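Local coordinates for protein angel homolog 2 (PDB 6RW0) that acts as a 2',3'-cyclic phosphatase of the CCR4 family, removing cyclic phosphates from RNA ends, and probably binds mRNA 3'-untranslated regions, at residues S56-S61 / C102-Q107; N48-S53 / S146-L151; I163-R168 / R202-L207. All coordinates share one frame; numbering follows the deposited sequence.

Contact 1: S56-S61 / C102-Q107; sequences SYNILS and CLQEVQ. With MG (magnesium ion), chain B.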
loop_
_atom_site.group_PDB
_atom_site.type_symbol
_atom_site.label_atom_id
_atom_site.label_comp_id
_atom_site.label_asym_id
_atom_site.label_seq_id
_atom_site.Cartn_x
_atom_site.Cartn_y
_atom_site.Cartn_z
ATOM N N SER A 56 -2.956 3.752 -6.437
ATOM C CA SER A 56 -2.601 2.561 -5.632
ATOM C C SER A 56 -3.747 1.571 -5.822
ATOM O O SER A 56 -4.860 1.955 -5.561
ATOM C CB SER A 56 -2.379 2.887 -4.191
ATOM O OG SER A 56 -1.930 1.744 -3.502
ATOM N N TYR A 57 -3.484 0.362 -6.289
ATOM C CA TYR A 57 -4.575 -0.580 -6.592
ATOM C C TYR A 57 -4.148 -2.019 -6.295
ATOM O O TYR A 57 -3.234 -2.481 -6.940
ATOM C CB TYR A 57 -4.939 -0.431 -8.071
ATOM C CG TYR A 57 -6.264 -0.994 -8.517
ATOM C CD1 TYR A 57 -7.179 -1.501 -7.619
ATOM C CD2 TYR A 57 -6.607 -0.955 -9.846
ATOM C CE1 TYR A 57 -8.401 -1.986 -8.045
ATOM C CE2 TYR A 57 -7.824 -1.430 -10.289
ATOM C CZ TYR A 57 -8.718 -1.958 -9.386
ATOM O OH TYR A 57 -9.920 -2.432 -9.805
ATOM N N ASN A 58 -4.834 -2.697 -5.383
ATOM C CA ASN A 58 -4.666 -4.147 -5.169
ATOM C C ASN A 58 -5.639 -4.766 -6.185
ATOM O O ASN A 58 -6.818 -4.606 -6.000
ATOM C CB ASN A 58 -4.956 -4.508 -3.718
ATOM C CG ASN A 58 -4.914 -5.998 -3.482
ATOM O OD1 ASN A 58 -5.197 -6.765 -4.367
ATOM N ND2 ASN A 58 -4.578 -6.397 -2.276
ATOM N N ILE A 59 -5.139 -5.414 -7.234
ATOM C CA ILE A 59 -5.971 -5.850 -8.390
ATOM C C ILE A 59 -6.551 -7.250 -8.204
ATOM O O ILE A 59 -7.320 -7.637 -9.047
ATOM C CB ILE A 59 -5.174 -5.710 -9.703
ATOM C CG1 ILE A 59 -4.030 -6.723 -9.829
ATOM C CG2 ILE A 59 -4.682 -4.282 -9.864
ATOM C CD1 ILE A 59 -3.414 -6.766 -11.201
ATOM N N LEU A 60 -6.192 -7.952 -7.137
ATOM C CA LEU A 60 -6.676 -9.295 -6.811
ATOM C C LEU A 60 -6.050 -10.336 -7.740
ATOM O O LEU A 60 -6.392 -10.426 -8.922
ATOM C CB LEU A 60 -8.207 -9.386 -6.764
ATOM C CG LEU A 60 -8.801 -10.769 -6.471
ATOM C CD1 LEU A 60 -8.314 -11.396 -5.180
ATOM C CD2 LEU A 60 -10.329 -10.640 -6.469
ATOM N N SER A 61 -5.127 -11.121 -7.201
ATOM C CA SER A 61 -4.488 -12.187 -7.963
ATOM C C SER A 61 -5.478 -13.311 -8.224
ATOM O O SER A 61 -6.210 -13.722 -7.323
ATOM C CB SER A 61 -3.305 -12.698 -7.141
ATOM O OG SER A 61 -3.016 -14.068 -7.374
ATOM N N CYS A 102 1.017 2.097 -8.414
ATOM C CA CYS A 102 1.504 1.210 -7.366
ATOM C C CYS A 102 0.474 0.100 -7.272
ATOM O O CYS A 102 -0.636 0.325 -6.782
ATOM C CB CYS A 102 1.642 1.944 -6.042
ATOM S SG CYS A 102 3.101 3.037 -6.057
ATOM N N LEU A 103 0.827 -1.081 -7.765
ATOM C CA LEU A 103 -0.097 -2.200 -7.827
ATOM C C LEU A 103 0.313 -3.282 -6.842
ATOM O O LEU A 103 1.502 -3.520 -6.611
ATOM C CB LEU A 103 -0.138 -2.776 -9.247
ATOM C CG LEU A 103 -0.400 -1.781 -10.389
ATOM C CD1 LEU A 103 -0.327 -2.473 -11.741
ATOM C CD2 LEU A 103 -1.739 -1.096 -10.193
ATOM N N GLN A 104 -0.686 -3.945 -6.269
ATOM C CA GLN A 104 -0.471 -5.119 -5.443
ATOM C C GLN A 104 -1.256 -6.297 -6.007
ATOM O O GLN A 104 -2.191 -6.131 -6.791
ATOM C CB GLN A 104 -0.840 -4.860 -3.970
ATOM C CG GLN A 104 -0.232 -3.567 -3.388
ATOM C CD GLN A 104 -1.063 -2.343 -3.681
ATOM O OE1 GLN A 104 -2.293 -2.405 -3.742
ATOM N NE2 GLN A 104 -0.400 -1.216 -3.874
ATOM N N GLU A 105 -0.858 -7.497 -5.576
ATOM C CA GLU A 105 -1.450 -8.759 -6.034
ATOM C C GLU A 105 -1.317 -8.933 -7.544
ATOM O O GLU A 105 -2.216 -9.440 -8.217
ATOM C CB GLU A 105 -2.876 -8.956 -5.530
ATOM C CG GLU A 105 -2.864 -9.170 -4.037
ATOM C CD GLU A 105 -4.096 -9.848 -3.495
ATOM O OE1 GLU A 105 -4.742 -10.643 -4.228
ATOM O OE2 GLU A 105 -4.412 -9.584 -2.312
ATOM N N VAL A 106 -0.164 -8.518 -8.064
ATOM C CA VAL A 106 0.195 -8.676 -9.468
ATOM C C VAL A 106 0.791 -10.068 -9.626
ATOM O O VAL A 106 1.889 -10.342 -9.131
ATOM C CB VAL A 106 1.183 -7.582 -9.894
ATOM C CG1 VAL A 106 1.716 -7.829 -11.309
ATOM C CG2 VAL A 106 0.530 -6.210 -9.724
ATOM N N GLN A 107 0.060 -10.951 -10.305
ATOM C CA GLN A 107 0.455 -12.349 -10.437
ATOM C C GLN A 107 1.508 -12.501 -11.529
ATOM O O GLN A 107 1.366 -11.941 -12.618
ATOM C CB GLN A 107 -0.789 -13.179 -10.752
ATOM C CG GLN A 107 -0.560 -14.650 -10.757
ATOM C CD GLN A 107 -1.851 -15.422 -10.749
ATOM O OE1 GLN A 107 -2.688 -15.229 -9.871
ATOM N NE2 GLN A 107 -2.030 -16.283 -11.739
HETATM MG MG MG B . -6.425 -9.939 -1.289
HETATM O O HOH W 1 -3.820 -0.403 -2.756
HETATM O O HOH W 2 -7.090 -8.665 -3.219
HETATM O O HOH W 3 -6.246 -11.894 -2.273
HETATM O O HOH W 4 -8.609 -10.181 -0.707
HETATM O O HOH W 5 -6.149 -11.130 0.959
HETATM O O HOH W 6 -6.906 -8.264 0.155
#
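Ser56-Asn58 and Cys102-Gln104 run side by side as parallel strands, their axes 4.6 Å apart and 12° from alignment, and the backbone ladder passes from Tyr57 N on Cys102 O to Gln104 N on Tyr57 O and Ile59 N on Gln104 O. Beyond the ladder the chain turns a corner at Glu105, whose carboxylate reaches back to Asn58 and the 59-61 loop. Glu105 OE2 binds the magnesium ion at 2.3 Å, and five waters fill the remaining metal positions. Asn58 ND2 donates to Glu105 OE2 from above the carboxylate plane (3.2 Å), the amide and carboxylate planes standing 62° apart; ND2 also bonds Asp236. Glu105 OE1 takes the backbone N of Ser61 on its anti side, 3.0 Å away, so both oxygens are gripped and the carboxylate is fixed in rotation. Glu105 supplies the one protein ligand of the magnesium ion and Asn58 acts from the second shell through a metal-bound water, at the strand ends where the DNase I-like endonuclease/exonuclease/phosphatase fold carries its metal site. Asn58 OD1, which accepts from that water, also closes an Asx turn with Leu60 N. Gln104, bent at its second torsion (chi2 85°), curls its amide back along the first strand: OE1 takes a water shared with Ser56 OG, while NE2 makes only a weak bond to that hydroxyl and a further one to Asn193. On the face bearing Tyr57, Leu103 CD2 packs against Tyr57 CB at 3.9 Å. At the far end Ser61 OG, at a helix N-cap, donates to Gln107 OE1 at 2.8 Å, on a lone pair.

Contact 2: N48-S53 / S146-L151; sequences NKFDFS and SKFSLL
A lysine ammonium is spent on a backbone carbonyl here: Lys147 NZ donates to Asp51 O at 2.8 Å, almost straight in line with the carbonyl bond (176° at the oxygen). The lysine gets there by folding, with bends at its second and third torsions that carry the chain obliquely past the CE1-CZ rim of the Phe50 ring. Lys147 CE passes 3.8 Å from Phe50 CZ. Next to this bond three phenylalanines form an aromatic cluster. Phe50 turns its edge to the face of Phe148 in an offset T-shaped pair, centroids 5.5 Å apart and planes at 77°, with Phe50 CE2 and Phe148 CE1 closest at 3.7 Å. Phe148 in turn directs its own edge at the face of Phe52, the planes nearly perpendicular at 84° and the centroids 6.0 Å apart. Phe148 thus offers a face to one ring and an edge to the next. The two strands make no backbone ladder with each other: 49-58 belongs to one sheet and 148-157 to the other sheet of the two-sheeted DNase I-like fold, and the rings fill the seam between them. Ile189 of the second sheet touches both Phe50 and Phe52, while Leu177 packs on Phe148. Asp51 starts away from the other segment, and its carboxylate forms a salt bridge with Arg426 and another, through a weak hydrogen bond, with Lys49 of the same strand.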
loop_
_atom_site.group_PDB
_atom_site.type_symbol
_atom_site.label_atom_id
_atom_site.label_comp_id
_atom_site.label_asym_id
_atom_site.label_seq_id
_atom_site.Cartn_x
_atom_site.Cartn_y
_atom_site.Cartn_z
ATOM N N ASN A 48 5.991 27.827 -11.004
ATOM C CA ASN A 48 7.118 26.861 -11.017
ATOM C C ASN A 48 6.693 25.628 -10.212
ATOM O O ASN A 48 6.811 25.667 -9.005
ATOM C CB ASN A 48 8.380 27.455 -10.407
ATOM C CG ASN A 48 8.961 28.570 -11.248
ATOM O OD1 ASN A 48 9.066 28.447 -12.462
ATOM N ND2 ASN A 48 9.339 29.656 -10.601
ATOM N N LYS A 49 6.230 24.577 -10.872
ATOM C CA LYS A 49 5.691 23.391 -10.173
ATOM C C LYS A 49 5.807 22.156 -11.054
ATOM O O LYS A 49 5.932 22.299 -12.246
ATOM C CB LYS A 49 4.203 23.630 -9.912
ATOM C CG LYS A 49 3.339 23.354 -11.136
ATOM C CD LYS A 49 2.175 24.267 -11.336
ATOM C CE LYS A 49 1.633 24.251 -12.749
ATOM N NZ LYS A 49 1.449 22.888 -13.293
ATOM N N PHE A 50 5.755 20.978 -10.441
ATOM C CA PHE A 50 5.703 19.679 -11.138
ATOM C C PHE A 50 4.466 18.974 -10.582
ATOM O O PHE A 50 4.459 18.737 -9.411
ATOM C CB PHE A 50 6.975 18.866 -10.922
ATOM C CG PHE A 50 6.934 17.487 -11.521
ATOM C CD1 PHE A 50 7.046 17.293 -12.882
ATOM C CD2 PHE A 50 6.773 16.374 -10.720
ATOM C CE1 PHE A 50 7.023 16.023 -13.426
ATOM C CE2 PHE A 50 6.737 15.110 -11.268
ATOM C CZ PHE A 50 6.860 14.931 -12.617
ATOM N N ASP A 51 3.479 18.650 -11.403
ATOM C CA ASP A 51 2.232 18.004 -10.947
ATOM C C ASP A 51 2.270 16.557 -11.423
ATOM O O ASP A 51 2.733 16.328 -12.507
ATOM C CB ASP A 51 0.994 18.707 -11.499
ATOM C CG ASP A 51 0.726 20.072 -10.896
ATOM O OD1 ASP A 51 1.375 20.426 -9.944
ATOM O OD2 ASP A 51 -0.153 20.748 -11.408
ATOM N N PHE A 52 1.845 15.614 -10.596
ATOM C CA PHE A 52 1.822 14.194 -10.987
ATOM C C PHE A 52 0.751 13.497 -10.170
ATOM O O PHE A 52 0.480 13.884 -9.070
ATOM C CB PHE A 52 3.191 13.536 -10.805
ATOM C CG PHE A 52 3.650 13.430 -9.379
ATOM C CD1 PHE A 52 4.156 14.520 -8.706
ATOM C CD2 PHE A 52 3.549 12.233 -8.706
ATOM C CE1 PHE A 52 4.570 14.412 -7.395
ATOM C CE2 PHE A 52 3.964 12.129 -7.394
ATOM C CZ PHE A 52 4.474 13.215 -6.742
ATOM N N SER A 53 0.196 12.465 -10.764
ATOM C CA SER A 53 -0.826 11.649 -10.136
ATOM C C SER A 53 -0.306 10.252 -9.823
ATOM O O SER A 53 0.602 9.738 -10.490
ATOM C CB SER A 53 -2.065 11.547 -11.029
ATOM O OG SER A 53 -1.723 11.018 -12.302
ATOM N N SER A 146 7.439 9.536 -20.054
ATOM C CA SER A 146 7.325 10.963 -20.416
ATOM C C SER A 146 7.443 11.856 -19.173
ATOM O O SER A 146 7.765 13.001 -19.346
ATOM C CB SER A 146 6.047 11.229 -21.160
ATOM O OG SER A 146 4.922 11.177 -20.312
ATOM N N LYS A 147 7.089 11.379 -17.980
ATOM C CA LYS A 147 7.080 12.199 -16.749
ATOM C C LYS A 147 8.313 11.998 -15.866
ATOM O O LYS A 147 8.618 12.901 -15.144
ATOM C CB LYS A 147 5.841 11.867 -15.918
ATOM C CG LYS A 147 4.525 12.350 -16.493
ATOM C CD LYS A 147 4.331 13.842 -16.417
ATOM C CE LYS A 147 4.031 14.373 -15.036
ATOM N NZ LYS A 147 3.642 15.804 -15.078
ATOM N N PHE A 148 8.987 10.861 -15.922
ATOM C CA PHE A 148 10.130 10.617 -15.018
ATOM C C PHE A 148 11.212 9.749 -15.648
ATOM O O PHE A 148 10.929 8.984 -16.538
ATOM C CB PHE A 148 9.730 9.772 -13.797
ATOM C CG PHE A 148 8.587 10.283 -12.967
ATOM C CD1 PHE A 148 8.810 11.145 -11.926
ATOM C CD2 PHE A 148 7.297 9.871 -13.214
ATOM C CE1 PHE A 148 7.759 11.593 -11.163
ATOM C CE2 PHE A 148 6.246 10.339 -12.455
ATOM C CZ PHE A 148 6.480 11.193 -11.424
ATOM N N SER A 149 12.429 9.904 -15.145
ATOM C CA SER A 149 13.504 8.951 -15.366
ATOM C C SER A 149 13.742 8.148 -14.093
ATOM O O SER A 149 13.487 8.615 -12.979
ATOM C CB SER A 149 14.820 9.646 -15.727
ATOM O OG SER A 149 14.727 10.340 -16.962
ATOM N N LEU A 150 14.258 6.941 -14.260
ATOM C CA LEU A 150 14.491 6.042 -13.142
ATOM C C LEU A 150 15.915 6.213 -12.633
ATOM O O LEU A 150 16.874 6.042 -13.391
ATOM C CB LEU A 150 14.281 4.617 -13.630
ATOM C CG LEU A 150 14.447 3.489 -12.624
ATOM C CD1 LEU A 150 13.550 3.667 -11.423
ATOM C CD2 LEU A 150 14.161 2.196 -13.371
ATOM N N LEU A 151 16.050 6.514 -11.343
ATOM C CA LEU A 151 17.371 6.611 -10.735
ATOM C C LEU A 151 17.797 5.312 -10.056
ATOM O O LEU A 151 18.971 4.932 -10.139
ATOM C CB LEU A 151 17.412 7.757 -9.722
ATOM C CG LEU A 151 17.095 9.134 -10.311
ATOM C CD1 LEU A 151 17.194 10.199 -9.235
ATOM C CD2 LEU A 151 18.033 9.445 -11.454
#

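Contact 3: I163-R168 / R202-L207; sequences ISLLDR and RGDIKL
Arg168 and Arg202 cross at about a right angle, their guanidinium planes 79° apart, and the nearest nitrogens, Arg168 NH1 and Arg202 NH1, are 4.0 Å from each other. Each guanidinium is bridged to a carboxylate, which would temper the proximity of the two positive charges. Arg202, folded at its second and third torsions, grips Asp204 side-on: NE bonds OD1 on its syn lone pair, and Arg202 NH2 bonds Asp204 OD2 at 2.9 Å. Asp204 OD2 has a second cationic partner in Arg275, which would further stabilise its negative charge. Arg168 NH1 pairs with Asp167 OD1 at 2.8 Å, in the guanidinium plane, and one water joins Asp167 OD2 to Arg202 NH1, with a weak link to Arg168 NH1. Another water spans the contact between Leu165 O and Arg202 NH2, so the loop carbonyl reaches the arginine indirectly. Ile205 CD1 sits 3.5 Å above the guanidinium plane of Arg202, over its centre. Arg168 crosses Ile205 at about a right angle, Arg168 NH1 lying 3.7 Å from Ile205 CD1.

Leu165 brings the apolar half. With CG opposite the backbone nitrogen (chi1 170°), its branch slides past Ile205 in the reverse direction, Leu165 CD1 lying 3.8 Å from Ile205 CG1. The same Leu165 CD1 comes within 3.4 Å of Asp204 OD2, placing a hydrocarbon beside the salt-bridged carboxylate. No direct hydrogen bond joins the segments; waters and van der Waals packing do the work. Leu166 is the centre of an inverse gamma turn and packs further along the helix, on Thr208 and Met212. Arg202 holds the helix N-cap position, and the loop joining strands 148-157 and 171-179, a connection within the second sheet of the DNase I-like endonuclease/exonuclease/phosphatase fold, lies on the start of helix 203-220.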
loop_
_atom_site.group_PDB
_atom_site.type_symbol
_atom_site.label_atom_id
_atom_site.label_comp_id
_atom_site.label_asym_id
_atom_site.label_seq_id
_atom_site.Cartn_x
_atom_site.Cartn_y
_atom_site.Cartn_z
ATOM N N ILE A 163 16.177 -15.097 10.793
ATOM C CA ILE A 163 15.396 -14.453 11.850
ATOM C C ILE A 163 14.045 -15.153 11.908
ATOM O O ILE A 163 13.211 -14.971 11.014
ATOM C CB ILE A 163 15.229 -12.949 11.592
ATOM C CG1 ILE A 163 16.619 -12.303 11.547
ATOM C CG2 ILE A 163 14.348 -12.312 12.648
ATOM C CD1 ILE A 163 16.613 -10.887 11.077
ATOM N N SER A 164 13.823 -15.955 12.953
ATOM C CA SER A 164 12.619 -16.780 12.994
ATOM C C SER A 164 11.346 -15.951 12.914
ATOM O O SER A 164 10.350 -16.399 12.337
ATOM C CB SER A 164 12.627 -17.652 14.244
ATOM O OG SER A 164 13.630 -18.650 14.131
ATOM N N LEU A 165 11.353 -14.740 13.467
ATOM C CA LEU A 165 10.170 -13.894 13.416
ATOM C C LEU A 165 9.708 -13.662 11.989
ATOM O O LEU A 165 8.500 -13.625 11.711
ATOM C CB LEU A 165 10.511 -12.547 14.057
ATOM C CG LEU A 165 9.497 -11.423 13.919
ATOM C CD1 LEU A 165 8.212 -11.772 14.653
ATOM C CD2 LEU A 165 10.030 -10.100 14.457
ATOM N N LEU A 166 10.653 -13.454 11.083
ATOM C CA LEU A 166 10.367 -12.961 9.739
ATOM C C LEU A 166 10.276 -14.121 8.753
ATOM O O LEU A 166 11.031 -14.226 7.790
ATOM C CB LEU A 166 11.423 -11.943 9.331
ATOM C CG LEU A 166 11.272 -10.608 10.060
ATOM C CD1 LEU A 166 12.511 -9.744 9.848
ATOM C CD2 LEU A 166 10.023 -9.838 9.633
ATOM N N ASP A 167 9.284 -14.979 8.992
ATOM C CA ASP A 167 9.116 -16.197 8.216
ATOM C C ASP A 167 8.065 -16.077 7.117
ATOM O O ASP A 167 7.686 -17.096 6.530
ATOM C CB ASP A 167 8.799 -17.382 9.139
ATOM C CG ASP A 167 7.513 -17.198 9.941
ATOM O OD1 ASP A 167 6.754 -16.249 9.686
ATOM O OD2 ASP A 167 7.264 -18.026 10.849
ATOM N N ARG A 168 7.610 -14.869 6.803
ATOM C CA ARG A 168 6.559 -14.660 5.816
ATOM C C ARG A 168 7.115 -14.044 4.533
ATOM O O ARG A 168 8.134 -13.343 4.546
ATOM C CB ARG A 168 5.462 -13.770 6.410
ATOM C CG ARG A 168 4.812 -14.341 7.686
ATOM C CD ARG A 168 4.248 -15.712 7.436
ATOM N NE ARG A 168 2.978 -16.002 8.108
ATOM C CZ ARG A 168 2.872 -16.364 9.383
ATOM N NH1 ARG A 168 3.956 -16.452 10.142
ATOM N NH2 ARG A 168 1.683 -16.644 9.903
ATOM N N ARG A 202 -0.791 -11.569 13.855
ATOM C CA ARG A 202 0.665 -11.295 13.837
ATOM C C ARG A 202 1.044 -9.835 13.582
ATOM O O ARG A 202 1.779 -9.579 12.664
ATOM C CB ARG A 202 1.334 -12.241 12.840
ATOM C CG ARG A 202 1.104 -13.711 13.165
ATOM C CD ARG A 202 1.475 -14.087 14.592
ATOM N NE ARG A 202 2.851 -13.778 14.930
ATOM C CZ ARG A 202 3.889 -14.527 14.621
ATOM N NH1 ARG A 202 3.699 -15.676 14.008
ATOM N NH2 ARG A 202 5.104 -14.124 14.917
ATOM N N GLY A 203 0.713 -8.967 14.526
ATOM C CA GLY A 203 1.060 -7.540 14.506
ATOM C C GLY A 203 2.550 -7.338 14.689
ATOM O O GLY A 203 3.037 -6.305 14.306
ATOM N N ASP A 204 3.205 -8.267 15.376
ATOM C CA ASP A 204 4.672 -8.246 15.545
ATOM C C ASP A 204 5.321 -8.351 14.162
ATOM O O ASP A 204 6.188 -7.579 13.871
ATOM C CB ASP A 204 5.121 -9.379 16.471
ATOM C CG ASP A 204 4.645 -10.776 16.121
ATOM O OD1 ASP A 204 3.608 -10.915 15.514
ATOM O OD2 ASP A 204 5.336 -11.686 16.476
ATOM N N ILE A 205 4.869 -9.262 13.321
ATOM C CA ILE A 205 5.403 -9.353 11.966
ATOM C C ILE A 205 5.046 -8.111 11.165
ATOM O O ILE A 205 5.896 -7.543 10.472
ATOM C CB ILE A 205 4.962 -10.653 11.267
ATOM C CG1 ILE A 205 5.437 -11.864 12.054
ATOM C CG2 ILE A 205 5.520 -10.646 9.843
ATOM C CD1 ILE A 205 4.956 -13.154 11.471
ATOM N N LYS A 206 3.792 -7.653 11.252
ATOM C CA LYS A 206 3.377 -6.481 10.487
ATOM C C LYS A 206 4.245 -5.265 10.790
ATOM O O LYS A 206 4.663 -4.548 9.872
ATOM C CB LYS A 206 1.928 -6.120 10.790
ATOM C CG LYS A 206 0.877 -6.858 10.043
ATOM C CD LYS A 206 -0.371 -5.969 10.068
ATOM C CE LYS A 206 -1.388 -6.404 9.046
ATOM N NZ LYS A 206 -2.064 -7.649 9.400
ATOM N N LEU A 207 4.445 -4.954 12.083
ATOM C CA LEU A 207 5.238 -3.778 12.443
ATOM C C LEU A 207 6.682 -3.930 11.994
ATOM O O LEU A 207 7.316 -2.945 11.594
ATOM C CB LEU A 207 5.193 -3.523 13.951
ATOM C CG LEU A 207 3.912 -2.832 14.404
ATOM C CD1 LEU A 207 3.817 -2.869 15.914
ATOM C CD2 LEU A 207 3.828 -1.406 13.898
HETATM O O HOH W 7 7.133 -15.602 13.383
HETATM O O HOH W 8 5.390 -17.706 12.601
#

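Along the chain contact 1 is nested inside the loop closed by contact 2, and contact 3 follows both. Contacts 1 and 2 share strand 49-58, with centres about 23 Å apart: contact 2 uses its start, at the seam with the second sheet, and contact 1 its end, where it pairs with 100-107 and meets the magnesium ion. One strand therefore runs from the junction of the two sheets to the metal site. Contact 3 lies about 22 Å from contact 1 and about 35 Å from contact 2, centre to centre, on the opposite side of the chain's centre from contact 2. It ties the loop leaving strand 148-157, whose start serves contact 2, to helix 203-220.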